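Local coordinates for protein NS6 protease (Murine norovirus 1, PDB 4ASH) that probably cleaves the norovirus polyprotein at specific sites, as a cysteine protease with a trypsin-like fold, at residues W21-H32 / D56-R67; T136-Y145 / I156-R164. The protein carries 1 engineered substitution. All blocks are in the same frame, centred on the assembly; numbering follows the deposited sequence.

How the contacts relate
Contact 1 pairs two strands of the N-terminal sheet, and contact 2 joins the 136-145 turns to strand 152-162 in the C-terminal sheet. Their centres lie about 17 Å apart, but their ends meet in the cleft between the two sheets. There His-32 NE2, held by Asp-56 in contact 1, is 3.6 Å from CB of the engineered Ala-141 in contact 2. With cysteine natural at that position, the arrangement is consistent with the His-Asp-Cys triad of a trypsin-like cysteine protease. Val-160 closes the junction from the C-terminal side, its CG1 3.2 Å from Asp-56 OD2 and its carbonyl O 3.5 Å from His-32 CE1.

Contact 1 of 2, residues W21-H32 / D56-R67; sequences WVSGHVFITAKH and DFLKYYFTSAVR
From Val-26 opposite Tyr-61 to Ala-30 opposite Phe-57, strands 26-30 and 57-62 run antiparallel at 160°, neighbours in the N-terminal five-stranded sheet of the trypsin-like fold. Phe-27 and Tyr-60 exchange both backbone bonds, with Tyr-60 N 2.8 Å from Phe-27 O, and Thr-29 and Leu-58 do the same. On the face bearing these four residues, the Tyr-60 ring runs alongside that of Phe-27, its CD1 meeting CD2 at the phenylalanine's edge, 4.1 Å away. Towards the cleft, CZ of Phe-57 reaches back to Ile-28 CG2 at 3.7 Å.

Where the strands give way to loops, Gly-24 O accepts from both Val-66 N and Arg-67 N. His-25 has CG beside its own backbone N (chi1 -64°), from where ND1 donates in the ring plane to Phe-62 O at 2.8 Å, while Ala-65 CB covers one imidazole face. The Trp-21 indole is sandwiched between Phe-27 CD1 and Arg-67 CG on opposite faces; the guanidinium beyond CG continues to a salt bridge with Asp-69.

At the other end the Asp-56 carboxylate grips His-32 twice: OD1 accepts from the backbone N at 2.9 Å, and OD2 offers its syn lone pair to ND1, 2.6 Å away and close to the imidazole plane.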
loop_
_atom_site.group_PDB
_atom_site.type_symbol
_atom_site.label_atom_id
_atom_site.label_comp_id
_atom_site.label_asym_id
_atom_site.label_seq_id
_atom_site.Cartn_x
_atom_site.Cartn_y
_atom_site.Cartn_z
ATOM N N TRP A 21 -5.911 -2.420 6.534
ATOM C CA TRP A 21 -6.701 -3.648 6.621
ATOM C C TRP A 21 -7.486 -3.906 5.354
ATOM O O TRP A 21 -8.480 -3.237 5.080
ATOM C CB TRP A 21 -7.669 -3.583 7.813
ATOM C CG TRP A 21 -6.964 -3.606 9.116
ATOM C CD1 TRP A 21 -6.661 -2.528 9.902
ATOM C CD2 TRP A 21 -6.422 -4.752 9.780
ATOM N NE1 TRP A 21 -5.979 -2.940 11.024
ATOM C CE2 TRP A 21 -5.812 -4.300 10.970
ATOM C CE3 TRP A 21 -6.382 -6.118 9.478
ATOM C CZ2 TRP A 21 -5.177 -5.165 11.865
ATOM C CZ3 TRP A 21 -5.750 -6.977 10.367
ATOM C CH2 TRP A 21 -5.153 -6.501 11.540
ATOM N N VAL A 22 -7.025 -4.880 4.572
ATOM C CA VAL A 22 -7.748 -5.301 3.375
ATOM C C VAL A 22 -9.023 -6.038 3.787
ATOM O O VAL A 22 -10.049 -5.964 3.108
ATOM C CB VAL A 22 -6.875 -6.216 2.507
ATOM C CG1 VAL A 22 -7.641 -6.683 1.253
ATOM C CG2 VAL A 22 -5.622 -5.473 2.091
ATOM N N SER A 23 -8.949 -6.743 4.909
ATOM C CA SER A 23 -10.103 -7.438 5.465
ATOM C C SER A 23 -9.881 -7.529 6.947
ATOM O O SER A 23 -8.879 -7.045 7.450
ATOM C CB SER A 23 -10.201 -8.856 4.909
ATOM O OG SER A 23 -9.140 -9.666 5.406
ATOM N N GLY A 24 -10.793 -8.170 7.661
ATOM C CA GLY A 24 -10.572 -8.359 9.078
ATOM C C GLY A 24 -9.383 -9.249 9.395
ATOM O O GLY A 24 -8.908 -9.255 10.545
ATOM N N HIS A 25 -8.925 -10.012 8.395
ATOM C CA HIS A 25 -7.840 -10.979 8.550
ATOM C C HIS A 25 -6.531 -10.528 7.901
ATOM O O HIS A 25 -5.482 -11.084 8.199
ATOM C CB HIS A 25 -8.225 -12.326 7.898
ATOM C CG HIS A 25 -9.395 -13.012 8.542
ATOM N ND1 HIS A 25 -9.250 -14.066 9.419
ATOM C CD2 HIS A 25 -10.728 -12.810 8.415
ATOM C CE1 HIS A 25 -10.443 -14.473 9.820
ATOM N NE2 HIS A 25 -11.359 -13.731 9.223
ATOM N N VAL A 26 -6.590 -9.552 6.996
ATOM C CA VAL A 26 -5.433 -9.259 6.145
ATOM C C VAL A 26 -5.002 -7.813 6.287
ATOM O O VAL A 26 -5.795 -6.895 6.083
ATOM C CB VAL A 26 -5.702 -9.568 4.644
ATOM C CG1 VAL A 26 -4.527 -9.110 3.792
ATOM C CG2 VAL A 26 -5.935 -11.056 4.431
ATOM N N PHE A 27 -3.734 -7.633 6.638
ATOM C CA PHE A 27 -3.145 -6.311 6.862
ATOM C C PHE A 27 -1.920 -6.181 5.974
ATOM O O PHE A 27 -1.027 -7.040 6.008
ATOM C CB PHE A 27 -2.767 -6.176 8.340
ATOM C CG PHE A 27 -2.235 -4.817 8.718
ATOM C CD1 PHE A 27 -3.098 -3.747 8.901
ATOM C CD2 PHE A 27 -0.878 -4.623 8.907
ATOM C CE1 PHE A 27 -2.617 -2.502 9.264
ATOM C CE2 PHE A 27 -0.386 -3.368 9.269
ATOM C CZ PHE A 27 -1.260 -2.315 9.447
ATOM N N ILE A 28 -1.884 -5.126 5.159
ATOM C CA ILE A 28 -0.767 -4.913 4.248
ATOM C C ILE A 28 0.004 -3.639 4.609
ATOM O O ILE A 28 -0.569 -2.683 5.143
ATOM C CB ILE A 28 -1.214 -4.866 2.765
ATOM C CG1 ILE A 28 -2.117 -3.650 2.474
ATOM C CG2 ILE A 28 -1.869 -6.196 2.381
ATOM C CD1 ILE A 28 -2.504 -3.528 0.968
ATOM N N THR A 29 1.303 -3.635 4.318
ATOM C CA THR A 29 2.145 -2.486 4.650
ATOM C C THR A 29 3.390 -2.506 3.758
ATOM O O THR A 29 3.582 -3.416 2.954
ATOM C CB THR A 29 2.552 -2.499 6.154
ATOM O OG1 THR A 29 3.248 -1.285 6.495
ATOM C CG2 THR A 29 3.452 -3.677 6.459
ATOM N N ALA A 30 4.237 -1.497 3.917
ATOM C CA ALA A 30 5.530 -1.454 3.264
ATOM C C ALA A 30 6.526 -2.220 4.126
ATOM O O ALA A 30 6.660 -1.952 5.315
ATOM C CB ALA A 30 5.979 -0.008 3.097
ATOM N N LYS A 31 7.226 -3.177 3.533
ATOM C CA LYS A 31 8.223 -3.942 4.270
ATOM C C LYS A 31 9.184 -3.061 5.075
ATOM O O LYS A 31 9.485 -3.347 6.244
ATOM C CB LYS A 31 9.003 -4.870 3.326
ATOM C CG LYS A 31 9.931 -5.814 4.074
ATOM C CD LYS A 31 10.683 -6.734 3.135
ATOM C CE LYS A 31 11.538 -7.715 3.923
ATOM N NZ LYS A 31 11.990 -8.857 3.077
ATOM N N HIS A 32 9.641 -1.969 4.466
ATOM C CA HIS A 32 10.671 -1.148 5.096
ATOM C C HIS A 32 10.218 -0.366 6.327
ATOM O O HIS A 32 11.065 0.173 7.039
ATOM C CB HIS A 32 11.367 -0.224 4.086
ATOM C CG HIS A 32 10.581 0.990 3.713
ATOM N ND1 HIS A 32 9.699 1.020 2.651
ATOM C CD2 HIS A 32 10.575 2.242 4.235
ATOM C CE1 HIS A 32 9.174 2.226 2.548
ATOM N NE2 HIS A 32 9.695 2.992 3.495
ATOM N N ASP A 56 9.094 -4.787 -1.583
ATOM C CA ASP A 56 8.791 -3.948 -0.414
ATOM C C ASP A 56 7.320 -4.026 0.002
ATOM O O ASP A 56 6.822 -3.165 0.732
ATOM C CB ASP A 56 9.189 -2.487 -0.665
ATOM C CG ASP A 56 9.352 -1.692 0.634
ATOM O OD1 ASP A 56 9.846 -2.255 1.627
ATOM O OD2 ASP A 56 8.993 -0.502 0.660
ATOM N N PHE A 57 6.628 -5.052 -0.479
ATOM C CA PHE A 57 5.241 -5.290 -0.085
ATOM C C PHE A 57 5.179 -6.363 0.996
ATOM O O PHE A 57 5.733 -7.446 0.825
ATOM C CB PHE A 57 4.438 -5.740 -1.300
ATOM C CG PHE A 57 2.952 -5.783 -1.073
ATOM C CD1 PHE A 57 2.345 -6.913 -0.552
ATOM C CD2 PHE A 57 2.163 -4.683 -1.387
ATOM C CE1 PHE A 57 0.972 -6.953 -0.361
ATOM C CE2 PHE A 57 0.792 -4.712 -1.180
ATOM C CZ PHE A 57 0.201 -5.843 -0.672
ATOM N N LEU A 58 4.486 -6.082 2.094
ATOM C CA LEU A 58 4.390 -7.043 3.184
ATOM C C LEU A 58 2.929 -7.308 3.557
ATOM O O LEU A 58 2.145 -6.373 3.724
ATOM C CB LEU A 58 5.168 -6.506 4.391
ATOM C CG LEU A 58 5.433 -7.455 5.549
ATOM C CD1 LEU A 58 6.291 -8.621 5.084
ATOM C CD2 LEU A 58 6.123 -6.692 6.669
ATOM N N LYS A 59 2.559 -8.583 3.678
ATOM C CA LYS A 59 1.190 -8.947 4.013
ATOM C C LYS A 59 1.159 -9.862 5.224
ATOM O O LYS A 59 1.878 -10.861 5.278
ATOM C CB LYS A 59 0.505 -9.626 2.818
ATOM C CG LYS A 59 -0.912 -10.134 3.097
ATOM C CD LYS A 59 -1.646 -10.451 1.804
ATOM C CE LYS A 59 -1.000 -11.607 1.045
ATOM N NZ LYS A 59 -1.072 -12.887 1.805
ATOM N N TYR A 60 0.317 -9.509 6.187
ATOM C CA TYR A 60 0.075 -10.326 7.368
ATOM C C TYR A 60 -1.296 -10.947 7.259
ATOM O O TYR A 60 -2.263 -10.254 6.940
ATOM C CB TYR A 60 0.081 -9.451 8.622
ATOM C CG TYR A 60 1.398 -8.798 8.927
ATOM C CD1 TYR A 60 1.781 -7.638 8.269
ATOM C CD2 TYR A 60 2.232 -9.306 9.904
ATOM C CE1 TYR A 60 2.989 -7.016 8.560
ATOM C CE2 TYR A 60 3.440 -8.690 10.203
ATOM C CZ TYR A 60 3.810 -7.547 9.525
ATOM O OH TYR A 60 5.001 -6.914 9.830
ATOM N N TYR A 61 -1.379 -12.249 7.517
ATOM C CA TYR A 61 -2.664 -12.926 7.568
ATOM C C TYR A 61 -2.917 -13.500 8.962
ATOM O O TYR A 61 -2.117 -14.284 9.480
ATOM C CB TYR A 61 -2.747 -14.037 6.509
ATOM C CG TYR A 61 -3.970 -14.913 6.718
ATOM C CD1 TYR A 61 -5.229 -14.488 6.309
ATOM C CD2 TYR A 61 -3.872 -16.125 7.383
ATOM C CE1 TYR A 61 -6.362 -15.267 6.533
ATOM C CE2 TYR A 61 -4.997 -16.912 7.610
ATOM C CZ TYR A 61 -6.235 -16.479 7.182
ATOM O OH TYR A 61 -7.347 -17.264 7.395
ATOM N N PHE A 62 -4.040 -13.110 9.555
ATOM C CA PHE A 62 -4.405 -13.535 10.900
ATOM C C PHE A 62 -5.485 -14.603 10.819
ATOM O O PHE A 62 -6.544 -14.374 10.241
ATOM C CB PHE A 62 -4.906 -12.336 11.717
ATOM C CG PHE A 62 -3.862 -11.275 11.936
ATOM C CD1 PHE A 62 -3.621 -10.315 10.963
ATOM C CD2 PHE A 62 -3.119 -11.240 13.112
ATOM C CE1 PHE A 62 -2.659 -9.331 11.148
ATOM C CE2 PHE A 62 -2.156 -10.268 13.301
ATOM C CZ PHE A 62 -1.921 -9.318 12.315
ATOM N N THR A 63 -5.208 -15.767 11.397
ATOM C CA THR A 63 -6.166 -16.870 11.411
ATOM C C THR A 63 -7.519 -16.441 11.977
ATOM O O THR A 63 -8.579 -16.787 11.435
ATOM C CB THR A 63 -5.625 -18.047 12.231
ATOM O OG1 THR A 63 -4.343 -18.429 11.716
ATOM C CG2 THR A 63 -6.573 -19.229 12.133
ATOM N N SER A 64 -7.478 -15.725 13.091
ATOM C CA SER A 64 -8.678 -15.163 13.693
ATOM C C SER A 64 -8.746 -13.688 13.357
ATOM O O SER A 64 -7.741 -12.993 13.449
ATOM C CB SER A 64 -8.651 -15.326 15.214
ATOM O OG SER A 64 -8.649 -16.696 15.567
ATOM N N ALA A 65 -9.922 -13.203 12.976
ATOM C CA ALA A 65 -10.038 -11.803 12.560
ATOM C C ALA A 65 -9.576 -10.860 13.666
ATOM O O ALA A 65 -9.900 -11.057 14.850
ATOM C CB ALA A 65 -11.455 -11.482 12.166
ATOM N N VAL A 66 -8.808 -9.855 13.271
ATOM C CA VAL A 66 -8.437 -8.775 14.201
ATOM C C VAL A 66 -9.450 -7.626 14.139
ATOM O O VAL A 66 -9.771 -7.007 15.164
ATOM C CB VAL A 66 -7.033 -8.245 13.873
ATOM C CG1 VAL A 66 -6.669 -7.059 14.780
ATOM C CG2 VAL A 66 -5.990 -9.365 13.964
ATOM N N ARG A 67 -9.945 -7.334 12.938
ATOM C CA ARG A 67 -10.948 -6.289 12.743
ATOM C C ARG A 67 -12.220 -6.871 12.112
ATOM O O ARG A 67 -12.459 -6.696 10.922
ATOM C CB ARG A 67 -10.401 -5.172 11.842
ATOM C CG ARG A 67 -9.258 -4.336 12.447
ATOM C CD ARG A 67 -9.763 -3.284 13.430
ATOM N NE ARG A 67 -10.798 -2.429 12.850
ATOM C CZ ARG A 67 -10.572 -1.292 12.188
ATOM N NH1 ARG A 67 -9.334 -0.832 11.992
ATOM N NH2 ARG A 67 -11.602 -0.610 11.708
#

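Contact 2 of 2, residues T136-Y145 / I156-R164; sequences TIPGDAGCPY and IGVHVAATR. Engineered in segment 136-145: Ala-141 (natural residue Cys).
Tyr-145 OH and His-159 ND1 are hydrogen-bonded at 2.9 Å, either being a possible donor, at the centre of a buried contact in the C-terminal sheet of the trypsin-like fold. The two rings meet rim to rim with planes only 15° apart, so the phenol holds the imidazole by its edge and does not stack on it. Tyr-145 CE1 also presses against His-159 CA at 3.4 Å. Thr-136 comes to the histidine from the opposite direction and lays CG2 over one ring face, 3.9 Å from the centroid. In related norovirus proteases the equivalent threonine and histidine line the S1 pocket, and the same role is probable here.

The backbone sets this histidine in place. With CG anti to the backbone N (chi1 -175°), the ring swings out to the phenol, while the main chain is clamped on both polar atoms: His-159 N donates to Cys-143 O at 2.7 Å, and His-159 O receives Gly-142 N in its carbonyl plane.

These bonds also fasten the type II turn from Asp-140 to Cys-143, which carries the engineered Ala-141 where the natural chain has cysteine, the probable nucleophile. Farther out, in the hairpin of strands 144-149 and 152-162, Tyr-145 N donates to Gly-157 O and Tyr-145 O accepts from Ile-156 N. Asp-140 supports the preceding turn and is itself held by a salt bridge to Arg-91; its OD2 accepts from Ile-137 N at 2.7 Å, met from above the carboxylate plane.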
loop_
_atom_site.group_PDB
_atom_site.type_symbol
_atom_site.label_atom_id
_atom_site.label_comp_id
_atom_site.label_asym_id
_atom_site.label_seq_id
_atom_site.Cartn_x
_atom_site.Cartn_y
_atom_site.Cartn_z
ATOM N N THR A 136 3.259 13.480 -0.942
ATOM C CA THR A 136 3.658 12.552 0.106
ATOM C C THR A 136 4.950 13.035 0.744
ATOM O O THR A 136 5.738 13.774 0.121
ATOM C CB THR A 136 3.838 11.110 -0.415
ATOM O OG1 THR A 136 4.816 11.095 -1.463
ATOM C CG2 THR A 136 2.517 10.567 -0.949
ATOM N N ILE A 137 5.144 12.649 2.000
ATOM C CA ILE A 137 6.320 13.035 2.759
ATOM C C ILE A 137 6.913 11.843 3.493
ATOM O O ILE A 137 6.261 10.813 3.637
ATOM C CB ILE A 137 5.970 14.115 3.797
ATOM C CG1 ILE A 137 4.973 13.561 4.821
ATOM C CG2 ILE A 137 5.424 15.355 3.110
ATOM C CD1 ILE A 137 4.652 14.539 5.950
ATOM N N PRO A 138 8.161 11.978 3.975
ATOM C CA PRO A 138 8.701 10.916 4.828
ATOM C C PRO A 138 7.753 10.633 5.978
ATOM O O PRO A 138 7.346 11.552 6.708
ATOM C CB PRO A 138 9.997 11.526 5.355
ATOM C CG PRO A 138 10.428 12.424 4.258
ATOM C CD PRO A 138 9.160 13.029 3.712
ATOM N N GLY A 139 7.394 9.366 6.129
ATOM C CA GLY A 139 6.475 8.944 7.164
ATOM C C GLY A 139 5.197 8.375 6.574
ATOM O O GLY A 139 4.459 7.692 7.282
ATOM N N ASP A 140 4.945 8.654 5.292
ATOM C CA ASP A 140 3.701 8.250 4.631
ATOM C C ASP A 140 3.719 6.813 4.119
ATOM O O ASP A 140 2.659 6.288 3.767
ATOM C CB ASP A 140 3.359 9.149 3.440
ATOM C CG ASP A 140 2.947 10.557 3.832
ATOM O OD1 ASP A 140 2.659 10.832 5.023
ATOM O OD2 ASP A 140 2.887 11.387 2.909
ATOM N N ALA A 141 4.887 6.175 4.065
ATOM C CA ALA A 141 4.960 4.818 3.501
ATOM C C ALA A 141 4.029 3.843 4.219
ATOM O O ALA A 141 3.914 3.850 5.448
ATOM C CB ALA A 141 6.383 4.291 3.505
ATOM N N GLY A 142 3.392 2.989 3.425
ATOM C CA GLY A 142 2.431 2.027 3.932
ATOM C C GLY A 142 0.988 2.392 3.660
ATOM O O GLY A 142 0.115 1.525 3.723
ATOM N N CYS A 143 0.709 3.666 3.406
ATOM C CA CYS A 143 -0.652 4.091 3.094
ATOM C C CYS A 143 -1.122 3.471 1.773
ATOM O O CYS A 143 -0.332 3.316 0.820
ATOM C CB CYS A 143 -0.769 5.614 3.071
ATOM S SG CYS A 143 -0.597 6.365 4.727
ATOM N N PRO A 144 -2.395 3.072 1.709
ATOM C CA PRO A 144 -2.873 2.346 0.525
ATOM C C PRO A 144 -3.175 3.221 -0.693
ATOM O O PRO A 144 -3.558 4.379 -0.572
ATOM C CB PRO A 144 -4.173 1.711 1.036
ATOM C CG PRO A 144 -4.700 2.769 1.985
ATOM C CD PRO A 144 -3.460 3.246 2.717
ATOM N N TYR A 145 -3.029 2.624 -1.874
ATOM C CA TYR A 145 -3.510 3.210 -3.110
ATOM C C TYR A 145 -4.790 2.487 -3.464
ATOM O O TYR A 145 -4.792 1.258 -3.537
ATOM C CB TYR A 145 -2.510 2.946 -4.235
ATOM C CG TYR A 145 -1.280 3.829 -4.235
ATOM C CD1 TYR A 145 -0.474 3.945 -3.106
ATOM C CD2 TYR A 145 -0.916 4.532 -5.375
ATOM C CE1 TYR A 145 0.663 4.746 -3.106
ATOM C CE2 TYR A 145 0.220 5.340 -5.391
ATOM C CZ TYR A 145 1.004 5.441 -4.256
ATOM O OH TYR A 145 2.134 6.241 -4.260
ATOM N N ILE A 156 -4.763 -1.411 -4.528
ATOM C CA ILE A 156 -3.817 -1.884 -5.539
ATOM C C ILE A 156 -2.367 -1.977 -5.089
ATOM O O ILE A 156 -1.521 -2.545 -5.795
ATOM C CB ILE A 156 -3.895 -1.045 -6.822
ATOM C CG1 ILE A 156 -3.430 0.390 -6.561
ATOM C CG2 ILE A 156 -5.302 -1.093 -7.392
ATOM C CD1 ILE A 156 -3.257 1.204 -7.846
ATOM N N GLY A 157 -2.066 -1.426 -3.922
ATOM C CA GLY A 157 -0.699 -1.419 -3.447
ATOM C C GLY A 157 -0.542 -0.471 -2.276
ATOM O O GLY A 157 -1.521 0.120 -1.814
ATOM N N VAL A 158 0.692 -0.325 -1.803
ATOM C CA VAL A 158 0.978 0.580 -0.701
ATOM C C VAL A 158 2.079 1.574 -1.062
ATOM O O VAL A 158 3.001 1.265 -1.821
ATOM C CB VAL A 158 1.367 -0.182 0.592
ATOM C CG1 VAL A 158 0.204 -1.063 1.082
ATOM C CG2 VAL A 158 2.612 -1.017 0.407
ATOM N N HIS A 159 1.996 2.771 -0.486
ATOM C CA HIS A 159 2.990 3.793 -0.793
ATOM C C HIS A 159 4.369 3.396 -0.275
ATOM O O HIS A 159 4.513 2.969 0.873
ATOM C CB HIS A 159 2.592 5.102 -0.134
ATOM C CG HIS A 159 3.508 6.228 -0.509
ATOM N ND1 HIS A 159 3.645 6.633 -1.805
ATOM C CD2 HIS A 159 4.368 6.968 0.233
ATOM C CE1 HIS A 159 4.525 7.629 -1.860
ATOM N NE2 HIS A 159 4.991 7.833 -0.645
ATOM N N VAL A 160 5.404 3.552 -1.100
ATOM C CA VAL A 160 6.746 3.278 -0.582
ATOM C C VAL A 160 7.796 4.367 -0.823
ATOM O O VAL A 160 8.704 4.526 -0.015
ATOM C CB VAL A 160 7.294 1.920 -1.054
ATOM C CG1 VAL A 160 6.349 0.812 -0.610
ATOM C CG2 VAL A 160 7.490 1.914 -2.589
ATOM N N ALA A 161 7.681 5.086 -1.932
ATOM C CA ALA A 161 8.733 6.047 -2.313
ATOM C C ALA A 161 8.237 7.215 -3.142
ATOM O O ALA A 161 7.151 7.176 -3.725
ATOM C CB ALA A 161 9.865 5.329 -3.045
ATOM N N ALA A 162 9.043 8.279 -3.173
ATOM C CA ALA A 162 8.735 9.455 -3.974
ATOM C C ALA A 162 10.025 10.190 -4.310
ATOM O O ALA A 162 11.071 9.941 -3.708
ATOM C CB ALA A 162 7.779 10.378 -3.220
ATOM N N THR A 163 9.945 11.090 -5.282
ATOM C CA THR A 163 11.024 12.037 -5.516
ATOM C C THR A 163 10.853 13.205 -4.554
ATOM O O THR A 163 9.736 13.514 -4.153
ATOM C CB THR A 163 11.023 12.509 -6.982
ATOM O OG1 THR A 163 9.745 13.068 -7.314
ATOM C CG2 THR A 163 11.273 11.335 -7.896
ATOM N N ARG A 164 11.960 13.843 -4.176
ATOM C CA ARG A 164 11.912 14.988 -3.267
ATOM C C ARG A 164 11.067 16.087 -3.889
ATOM O O ARG A 164 10.041 16.489 -3.336
ATOM C CB ARG A 164 13.317 15.512 -2.983
HETATM O O HOH W 1 8.018 13.985 -1.704
#